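Local coordinates for histidine triad protein (Plasmodium falciparum 3D7, PDB 5CS2), which probably hydrolyses diadenosine triphosphate to AMP and ADP, as a Fhit-like member of the histidine triad family, and is bound by the antimalarial natural product cyclomarin A, at residues A101-K106 and H114-I119; Y41-V46 and L57-K62. All blocks are in the same frame, centred on the assembly; numbering follows the deposited sequence.

Contact 1. Residues A101-K106 and H114-I119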
ATOM      1  N   ALA A 101       1.605  -4.246  -4.033  1.00 16.90           N
ATOM      2  CA  ALA A 101       0.389  -4.956  -3.595  1.00 18.00           C
ATOM      3  C   ALA A 101       0.515  -5.691  -2.305  1.00 22.26           C
ATOM      4  O   ALA A 101       1.594  -6.192  -1.982  1.00 19.45           O
ATOM      5  CB  ALA A 101      -0.072  -5.927  -4.656  1.00 18.17           C
ATOM      6  N   ILE A 102      -0.641  -5.810  -1.592  1.00 19.15           N
ATOM      7  CA  ILE A 102      -0.779  -6.629  -0.381  1.00 18.88           C
ATOM      8  C   ILE A 102      -1.869  -7.674  -0.674  1.00 21.02           C
ATOM      9  O   ILE A 102      -2.959  -7.297  -1.112  1.00 20.04           O
ATOM     10  CB  ILE A 102      -1.134  -5.811   0.884  1.00 21.40           C
ATOM     11  CG1 ILE A 102      -0.112  -4.676   1.156  1.00 21.12           C
ATOM     12  CG2 ILE A 102      -1.281  -6.738   2.121  1.00 23.13           C
ATOM     13  CD1 ILE A 102      -0.473  -3.811   2.407  1.00 22.27           C
ATOM     14  N   GLN A 103      -1.558  -8.983  -0.519  1.00 19.58           N
ATOM     15  CA  GLN A 103      -2.564 -10.043  -0.639  1.00 20.09           C
ATOM     16  C   GLN A 103      -2.997 -10.214   0.813  1.00 25.18           C
ATOM     17  O   GLN A 103      -2.369 -10.955   1.576  1.00 25.02           O
ATOM     18  CB  GLN A 103      -1.947 -11.347  -1.202  1.00 21.49           C
ATOM     19  CG  GLN A 103      -1.329 -11.171  -2.570  1.00 28.01           C
ATOM     20  CD  GLN A 103      -0.471 -12.357  -2.896  1.00 36.54           C
ATOM     21  OE1 GLN A 103       0.566 -12.589  -2.280  1.00 32.87           O
ATOM     22  NE2 GLN A 103      -0.926 -13.155  -3.828  1.00 29.53           N
ATOM     23  N   ASP A 104      -3.986  -9.414   1.239  1.00 23.32           N
ATOM     24  CA  ASP A 104      -4.421  -9.374   2.627  1.00 23.85           C
ATOM     25  C   ASP A 104      -5.424 -10.477   2.972  1.00 27.71           C
ATOM     26  O   ASP A 104      -6.608 -10.207   3.148  1.00 27.51           O
ATOM     27  CB  ASP A 104      -4.948  -7.974   2.971  1.00 24.84           C
ATOM     28  CG  ASP A 104      -5.315  -7.750   4.416  1.00 31.35           C
ATOM     29  OD1 ASP A 104      -4.718  -8.422   5.298  1.00 31.79           O
ATOM     30  OD2 ASP A 104      -6.114  -6.826   4.683  1.00 33.20           O
ATOM     31  N   GLY A 105      -4.933 -11.699   3.102  1.00 26.03           N
ATOM     32  CA  GLY A 105      -5.785 -12.825   3.460  1.00 25.91           C
ATOM     33  C   GLY A 105      -5.780 -13.939   2.446  1.00 26.11           C
ATOM     34  O   GLY A 105      -5.468 -13.728   1.270  1.00 23.08           O
ATOM     35  N   LYS A 106      -6.185 -15.145   2.882  1.00 24.65           N
ATOM     36  CA  LYS A 106      -6.179 -16.329   2.039  1.00 23.69           C
ATOM     37  C   LYS A 106      -6.961 -16.170   0.729  1.00 26.84           C
ATOM     38  O   LYS A 106      -6.493 -16.616  -0.328  1.00 24.84           O
ATOM     39  CB  LYS A 106      -6.667 -17.573   2.831  1.00 27.01           C
ATOM     40  CG  LYS A 106      -6.234 -18.897   2.215  1.00 56.15           C
ATOM     41  CD  LYS A 106      -6.361 -20.066   3.202  1.00 73.15           C
ATOM     42  CE  LYS A 106      -5.497 -21.249   2.815  1.00 86.50           C
ATOM     43  NZ  LYS A 106      -4.040 -20.967   2.971  1.00 97.05           N
ATOM     44  N   HIS A 114       1.472 -13.704   7.225  1.00 20.71           N
ATOM     45  CA  HIS A 114       2.241 -12.615   7.815  1.00 18.21           C
ATOM     46  C   HIS A 114       2.133 -11.486   6.773  1.00 20.03           C
ATOM     47  O   HIS A 114       2.407 -11.737   5.603  1.00 19.49           O
ATOM     48  CB  HIS A 114       3.715 -13.082   7.968  1.00 18.74           C
ATOM     49  CG  HIS A 114       4.618 -12.159   8.729  1.00 22.89           C
ATOM     50  ND1 HIS A 114       5.769 -12.638   9.348  1.00 23.99           N
ATOM     51  CD2 HIS A 114       4.542 -10.818   8.930  1.00 22.94           C
ATOM     52  CE1 HIS A 114       6.324 -11.591   9.943  1.00 22.86           C
ATOM     53  NE2 HIS A 114       5.644 -10.465   9.684  1.00 22.51           N
ATOM     54  N   VAL A 115       1.605 -10.330   7.184  1.00 19.68           N
ATOM     55  CA  VAL A 115       1.388  -9.139   6.330  1.00 21.52           C
ATOM     56  C   VAL A 115       2.652  -8.844   5.562  1.00 21.14           C
ATOM     57  O   VAL A 115       3.702  -8.682   6.177  1.00 20.58           O
ATOM     58  CB  VAL A 115       1.038  -7.859   7.156  1.00 27.22           C
ATOM     59  CG1 VAL A 115       0.805  -6.659   6.220  1.00 28.23           C
ATOM     60  CG2 VAL A 115      -0.163  -8.073   8.041  1.00 27.58           C
ATOM     61  N   HIS A 116       2.547  -8.733   4.246  1.00 16.48           N
ATOM     62  CA  HIS A 116       3.722  -8.313   3.450  1.00 17.35           C
ATOM     63  C   HIS A 116       3.326  -7.509   2.215  1.00 19.43           C
ATOM     64  O   HIS A 116       2.265  -7.732   1.623  1.00 18.45           O
ATOM     65  CB  HIS A 116       4.652  -9.496   3.095  1.00 17.56           C
ATOM     66  CG  HIS A 116       4.001 -10.624   2.366  1.00 20.91           C
ATOM     67  ND1 HIS A 116       3.145 -11.502   3.018  1.00 22.62           N
ATOM     68  CD2 HIS A 116       4.132 -11.014   1.083  1.00 23.14           C
ATOM     69  CE1 HIS A 116       2.761 -12.378   2.105  1.00 22.76           C
ATOM     70  NE2 HIS A 116       3.336 -12.140   0.926  1.00 23.51           N
ATOM     71  N   ILE A 117       4.210  -6.584   1.794  1.00 14.76           N
ATOM     72  CA  ILE A 117       3.954  -5.805   0.589  1.00 14.52           C
ATOM     73  C   ILE A 117       4.890  -6.303  -0.496  1.00 19.69           C
ATOM     74  O   ILE A 117       6.093  -6.466  -0.240  1.00 19.62           O
ATOM     75  CB  ILE A 117       4.254  -4.299   0.841  1.00 16.98           C
ATOM     76  CG1 ILE A 117       3.386  -3.686   1.971  1.00 18.66           C
ATOM     77  CG2 ILE A 117       4.132  -3.493  -0.485  1.00 18.82           C
ATOM     78  CD1 ILE A 117       3.706  -2.195   2.401  1.00 20.69           C
ATOM     79  N   HIS A 118       4.350  -6.511  -1.684  1.00 17.28           N
ATOM     80  CA  HIS A 118       5.087  -6.879  -2.888  1.00 17.55           C
ATOM     81  C   HIS A 118       5.411  -5.592  -3.620  1.00 22.25           C
ATOM     82  O   HIS A 118       4.520  -4.746  -3.813  1.00 20.80           O
ATOM     83  CB  HIS A 118       4.235  -7.712  -3.841  1.00 19.75           C
ATOM     84  CG  HIS A 118       3.890  -9.048  -3.304  1.00 23.88           C
ATOM     85  ND1 HIS A 118       4.677 -10.146  -3.559  1.00 25.93           N
ATOM     86  CD2 HIS A 118       2.849  -9.413  -2.524  1.00 24.66           C
ATOM     87  CE1 HIS A 118       4.080 -11.155  -2.943  1.00 25.37           C
ATOM     88  NE2 HIS A 118       2.976 -10.754  -2.308  1.00 25.09           N
ATOM     89  N   ILE A 119       6.667  -5.445  -4.064  1.00 17.26           N
ATOM     90  CA  ILE A 119       7.056  -4.297  -4.896  1.00 17.02           C
ATOM     91  C   ILE A 119       7.690  -4.944  -6.099  1.00 20.66           C
ATOM     92  O   ILE A 119       8.699  -5.647  -5.950  1.00 20.35           O
ATOM     93  CB  ILE A 119       8.018  -3.321  -4.221  1.00 19.58           C
ATOM     94  CG1 ILE A 119       7.369  -2.611  -3.031  1.00 19.95           C
ATOM     95  CG2 ILE A 119       8.573  -2.293  -5.260  1.00 22.02           C
ATOM     96  CD1 ILE A 119       8.371  -1.799  -2.198  1.00 22.94           C
TER
HETATM   97  O   HOH W   1       1.003  -9.821   0.381  1.00 22.93           O
HETATM   98  O   HOH W   2      -0.006 -10.309   3.142  1.00 26.54           O
HETATM   99  O   HOH W   3       1.612 -14.504  -0.003  1.00 36.56           O

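Contact 2. Residues Y41-V46 and L57-K62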
ATOM      1  N   TYR A  41      10.163  -1.130  12.736  1.00 22.77           N
ATOM      2  CA  TYR A  41       9.085  -2.137  12.739  1.00 21.59           C
ATOM      3  C   TYR A  41       9.056  -3.084  11.550  1.00 22.87           C
ATOM      4  O   TYR A  41       8.253  -4.019  11.549  1.00 25.56           O
ATOM      5  CB  TYR A  41       7.728  -1.425  12.831  1.00 22.83           C
ATOM      6  CG  TYR A  41       7.543  -0.570  14.059  1.00 25.79           C
ATOM      7  CD1 TYR A  41       7.218  -1.137  15.288  1.00 29.14           C
ATOM      8  CD2 TYR A  41       7.663   0.813  13.991  1.00 26.20           C
ATOM      9  CE1 TYR A  41       7.044  -0.347  16.425  1.00 32.66           C
ATOM     10  CE2 TYR A  41       7.446   1.614  15.111  1.00 26.60           C
ATOM     11  CZ  TYR A  41       7.180   1.028  16.335  1.00 39.85           C
ATOM     12  OH  TYR A  41       7.001   1.828  17.438  1.00 43.71           O
ATOM     13  N   SER A  42       9.884  -2.878  10.531  1.00 17.54           N
ATOM     14  CA  SER A  42       9.769  -3.686   9.312  1.00 15.65           C
ATOM     15  C   SER A  42      11.123  -4.107   8.777  1.00 18.12           C
ATOM     16  O   SER A  42      12.153  -3.688   9.304  1.00 19.83           O
ATOM     17  CB  SER A  42       9.105  -2.837   8.221  1.00 18.64           C
ATOM     18  OG  SER A  42       7.931  -2.198   8.667  1.00 26.50           O
ATOM     19  N   TYR A  43      11.112  -4.901   7.726  1.00 16.84           N
ATOM     20  CA  TYR A  43      12.306  -5.267   6.994  1.00 15.51           C
ATOM     21  C   TYR A  43      11.976  -5.583   5.551  1.00 19.07           C
ATOM     22  O   TYR A  43      10.833  -5.863   5.217  1.00 19.94           O
ATOM     23  CB  TYR A  43      13.138  -6.352   7.690  1.00 15.00           C
ATOM     24  CG  TYR A  43      12.553  -7.739   7.674  1.00 16.62           C
ATOM     25  CD1 TYR A  43      11.649  -8.142   8.650  1.00 18.28           C
ATOM     26  CD2 TYR A  43      12.941  -8.668   6.716  1.00 17.14           C
ATOM     27  CE1 TYR A  43      11.155  -9.451   8.676  1.00 17.21           C
ATOM     28  CE2 TYR A  43      12.440  -9.970   6.722  1.00 17.34           C
ATOM     29  CZ  TYR A  43      11.572 -10.362   7.722  1.00 18.15           C
ATOM     30  OH  TYR A  43      11.071 -11.653   7.718  1.00 21.18           O
ATOM     31  N   GLY A  44      12.965  -5.455   4.697  1.00 16.96           N
ATOM     32  CA  GLY A  44      12.840  -5.705   3.275  1.00 15.89           C
ATOM     33  C   GLY A  44      13.779  -6.813   2.889  1.00 19.38           C
ATOM     34  O   GLY A  44      14.933  -6.834   3.326  1.00 17.71           O
ATOM     35  N   PHE A  45      13.286  -7.746   2.101  1.00 17.38           N
ATOM     36  CA  PHE A  45      14.090  -8.866   1.649  1.00 17.93           C
ATOM     37  C   PHE A  45      13.789  -9.267   0.218  1.00 22.21           C
ATOM     38  O   PHE A  45      12.693  -8.994  -0.305  1.00 20.68           O
ATOM     39  CB  PHE A  45      13.981 -10.043   2.633  1.00 19.23           C
ATOM     40  CG  PHE A  45      12.594 -10.643   2.758  1.00 20.81           C
ATOM     41  CD1 PHE A  45      11.609 -10.008   3.509  1.00 22.68           C
ATOM     42  CD2 PHE A  45      12.282 -11.835   2.134  1.00 22.96           C
ATOM     43  CE1 PHE A  45      10.321 -10.559   3.623  1.00 23.61           C
ATOM     44  CE2 PHE A  45      11.007 -12.408   2.289  1.00 25.40           C
ATOM     45  CZ  PHE A  45      10.048 -11.768   3.036  1.00 22.54           C
ATOM     46  N   VAL A  46      14.800  -9.822  -0.470  0.50 20.95           N
ATOM     47  CA  VAL A  46      14.647 -10.261  -1.859  0.50 20.66           C
ATOM     48  C   VAL A  46      13.770 -11.509  -1.913  0.50 26.81           C
ATOM     49  O   VAL A  46      13.812 -12.335  -1.006  0.50 26.99           O
ATOM     50  CB  VAL A  46      15.977 -10.444  -2.636  0.50 24.32           C
ATOM     51  CG1 VAL A  46      16.644  -9.100  -2.917  0.50 23.98           C
ATOM     52  CG2 VAL A  46      16.930 -11.389  -1.902  0.50 24.26           C
ATOM     53  N   LEU A  57      10.070  -7.967  -1.186  1.00 16.70           N
ATOM     54  CA  LEU A  57       9.020  -8.077  -0.162  1.00 17.68           C
ATOM     55  C   LEU A  57       9.352  -7.222   1.030  1.00 20.12           C
ATOM     56  O   LEU A  57      10.516  -7.168   1.437  1.00 19.58           O
ATOM     57  CB  LEU A  57       8.896  -9.558   0.276  1.00 18.68           C
ATOM     58  CG  LEU A  57       8.589 -10.550  -0.850  1.00 24.11           C
ATOM     59  CD1 LEU A  57       8.863 -11.971  -0.428  1.00 25.18           C
ATOM     60  CD2 LEU A  57       7.184 -10.362  -1.391  1.00 24.28           C
ATOM     61  N   LEU A  58       8.330  -6.593   1.635  1.00 15.37           N
ATOM     62  CA  LEU A  58       8.494  -5.831   2.876  1.00 14.81           C
ATOM     63  C   LEU A  58       7.567  -6.464   3.895  1.00 21.57           C
ATOM     64  O   LEU A  58       6.427  -6.774   3.548  1.00 19.91           O
ATOM     65  CB  LEU A  58       8.096  -4.359   2.731  1.00 17.06           C
ATOM     66  CG  LEU A  58       8.732  -3.576   1.573  1.00 21.82           C
ATOM     67  CD1 LEU A  58       8.404  -2.115   1.709  1.00 21.71           C
ATOM     68  CD2 LEU A  58      10.237  -3.687   1.555  1.00 25.25           C
ATOM     69  N   THR A  59       8.045  -6.678   5.124  1.00 17.92           N
ATOM     70  CA  THR A  59       7.164  -7.289   6.118  1.00 17.10           C
ATOM     71  C   THR A  59       7.420  -6.684   7.466  1.00 20.85           C
ATOM     72  O   THR A  59       8.426  -5.988   7.652  1.00 21.54           O
ATOM     73  CB  THR A  59       7.276  -8.834   6.083  1.00 23.01           C
ATOM     74  OG1 THR A  59       6.185  -9.410   6.824  1.00 24.14           O
ATOM     75  CG2 THR A  59       8.543  -9.334   6.680  1.00 18.47           C
ATOM     76  N   THR A  60       6.538  -6.965   8.430  1.00 18.35           N
ATOM     77  CA  THR A  60       6.693  -6.462   9.789  1.00 17.78           C
ATOM     78  C   THR A  60       7.637  -7.369  10.557  1.00 21.21           C
ATOM     79  O   THR A  60       7.680  -8.558  10.279  1.00 22.36           O
ATOM     80  CB  THR A  60       5.334  -6.412  10.501  1.00 24.96           C
ATOM     81  OG1 THR A  60       4.713  -7.677  10.283  1.00 22.77           O
ATOM     82  CG2 THR A  60       4.439  -5.283   9.974  1.00 25.66           C
ATOM     83  N   LEU A  61       8.412  -6.818  11.502  1.00 20.02           N
ATOM     84  CA  LEU A  61       9.339  -7.639  12.287  1.00 20.56           C
ATOM     85  C   LEU A  61       8.520  -8.563  13.208  1.00 26.32           C
ATOM     86  O   LEU A  61       8.907  -9.716  13.433  1.00 26.19           O
ATOM     87  CB  LEU A  61      10.290  -6.742  13.106  1.00 20.85           C
ATOM     88  CG  LEU A  61      11.441  -6.091  12.326  1.00 25.00           C
ATOM     89  CD1 LEU A  61      12.001  -4.873  13.063  1.00 25.70           C
ATOM     90  CD2 LEU A  61      12.544  -7.085  11.993  1.00 28.39           C
ATOM     91  N   LYS A  62       7.374  -8.050  13.701  1.00 23.55           N
ATOM     92  CA  LYS A  62       6.423  -8.807  14.521  1.00 25.03           C
ATOM     93  C   LYS A  62       5.440  -9.533  13.599  1.00 30.12           C
ATOM     94  O   LYS A  62       4.894  -8.922  12.676  1.00 29.19           O
ATOM     95  CB  LYS A  62       5.689  -7.876  15.507  1.00 29.38           C
ATOM     96  CG  LYS A  62       4.744  -8.629  16.447  1.00 50.21           C
ATOM     97  CD  LYS A  62       4.534  -7.942  17.796  1.00 61.23           C
ATOM     98  CE  LYS A  62       3.654  -8.765  18.723  1.00 70.09           C
ATOM     99  NZ  LYS A  62       4.284 -10.062  19.114  1.00 76.69           N
TER
HETATM  100  O   HOH W   4       6.601  -4.968  13.745  1.00 27.04           O

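Contact 1. Residues A101-K106 and H114-I119
Ala101 and His118 pair through their backbones in both directions. The amide of His118 gives a nearly straight bond to Ala101 O (N to O 2.8 Å, 177° at the hydrogen), and Ala101 N returns one to His118 O at 3.0 Å; both donors lie in the plane of the carbonyl they reach. Toward Gln103 the strands splay and water takes over. Water 1 accepts from Gln103 N and donates to His116 O, while water 2 donates to Gln103 O and accepts from His116 N.

These two antiparallel strands form the hairpin that carries the histidine triad motif of the HIT fold, and His116 is the predicted nucleophile that would take up AMP. The imidazole of His116 is fixed in rotation by its own segment: ND1 donates to His114 O at 2.7 Å, with the oxygen in the ring plane. Water 1 sits 3.3 Å above the ring, over its centre. NE2, the other ring nitrogen, is joined to Gln103 OE1 through water 3, weakly on the histidine side.

Among the side chains, Gln103 is extended beyond CG and brings OE1 to 3.0 Å from His118 NE2, a weak, bent bond (134°) with amide and ring 79° apart. The stronger tie of His118 is at ND1, to His55. On the other face of the sheet, Ile102 CG1 meets Ile117 CG1 at 3.7 Å; with CG1 anti to the carbonyl carbon in both, the ethyl branches meet rather than the CG2 methyls. Beyond Ala101, Ile102 and Asp104, an antiparallel strand of the second subunit continues the sheet.

Contact 2. Residues Y41-V46 and L57-K62
Thr59 sets its methyl CG2 over one face of the Tyr43 ring, 3.7 Å from the centroid, a CH-pi contact shifted toward the CE1-CZ edge of the ring. The same methyl reaches the edge of the next ring, touching Phe45 CE1 at 3.7 Å, so one carbon is wedged between two aromatics. Leu57 makes a like contact with Phe45: CB lies over the ring face and CD1 comes to 3.5 Å from CE2. Both rings get there because CG sits between backbone N and carbonyl carbon (chi1 72° in Tyr43, 64° in Phe45), which swings them across toward the neighbouring strand.

Beneath this packed side run four backbone bonds in regular antiparallel pairing, Tyr43 with Thr59 and Phe45 with Leu57. Gly44 and Leu58 form a non-hydrogen-bonded pair, and Leu58 CD2, on the face opposite the rings, lies 3.7 Å from Gly44 CA.

The Tyr41 end is looser and partly exposed. Leu61 N still bonds Tyr41 O, but from 38° above the carbonyl plane, and water 4 bridges that oxygen to Lys62 N. Leu61 CD2 touches Tyr43 CD1, crossing it at a slant.

Polar tips are tied outside the hairpin: Thr59 OG1 to Val115 O, Tyr43 OH to Glu24 O, Ser42 OG to Asp77. With the polar branch of Thr59 spent on the next segment, its side chain meets the two rings through the methyl alone.

How the contacts relate
Both contacts join antiparallel hairpin strands of one five-stranded sheet, and they meet where strands 56-60 and 116-122 run side by side: Ile117 N lies 2.8 Å from Leu58 O, a probable hydrogen bond. The centre of contact 2 lies about 5 Å from that of the chain, against about 11 Å for contact 1. Yet contact 1 is buried throughout, while contact 2, held by regular backbone pairing and aromatic and aliphatic packing, has a partly exposed rim at Tyr41 and Leu61. Contact 1 includes an outermost strand of the chain's own sheet, at the subunit interface; its joint is partly bridged by water and lined with imidazoles and an amide, as suits a predicted active site. Contact 2 borders that site through Leu57, which touches His118.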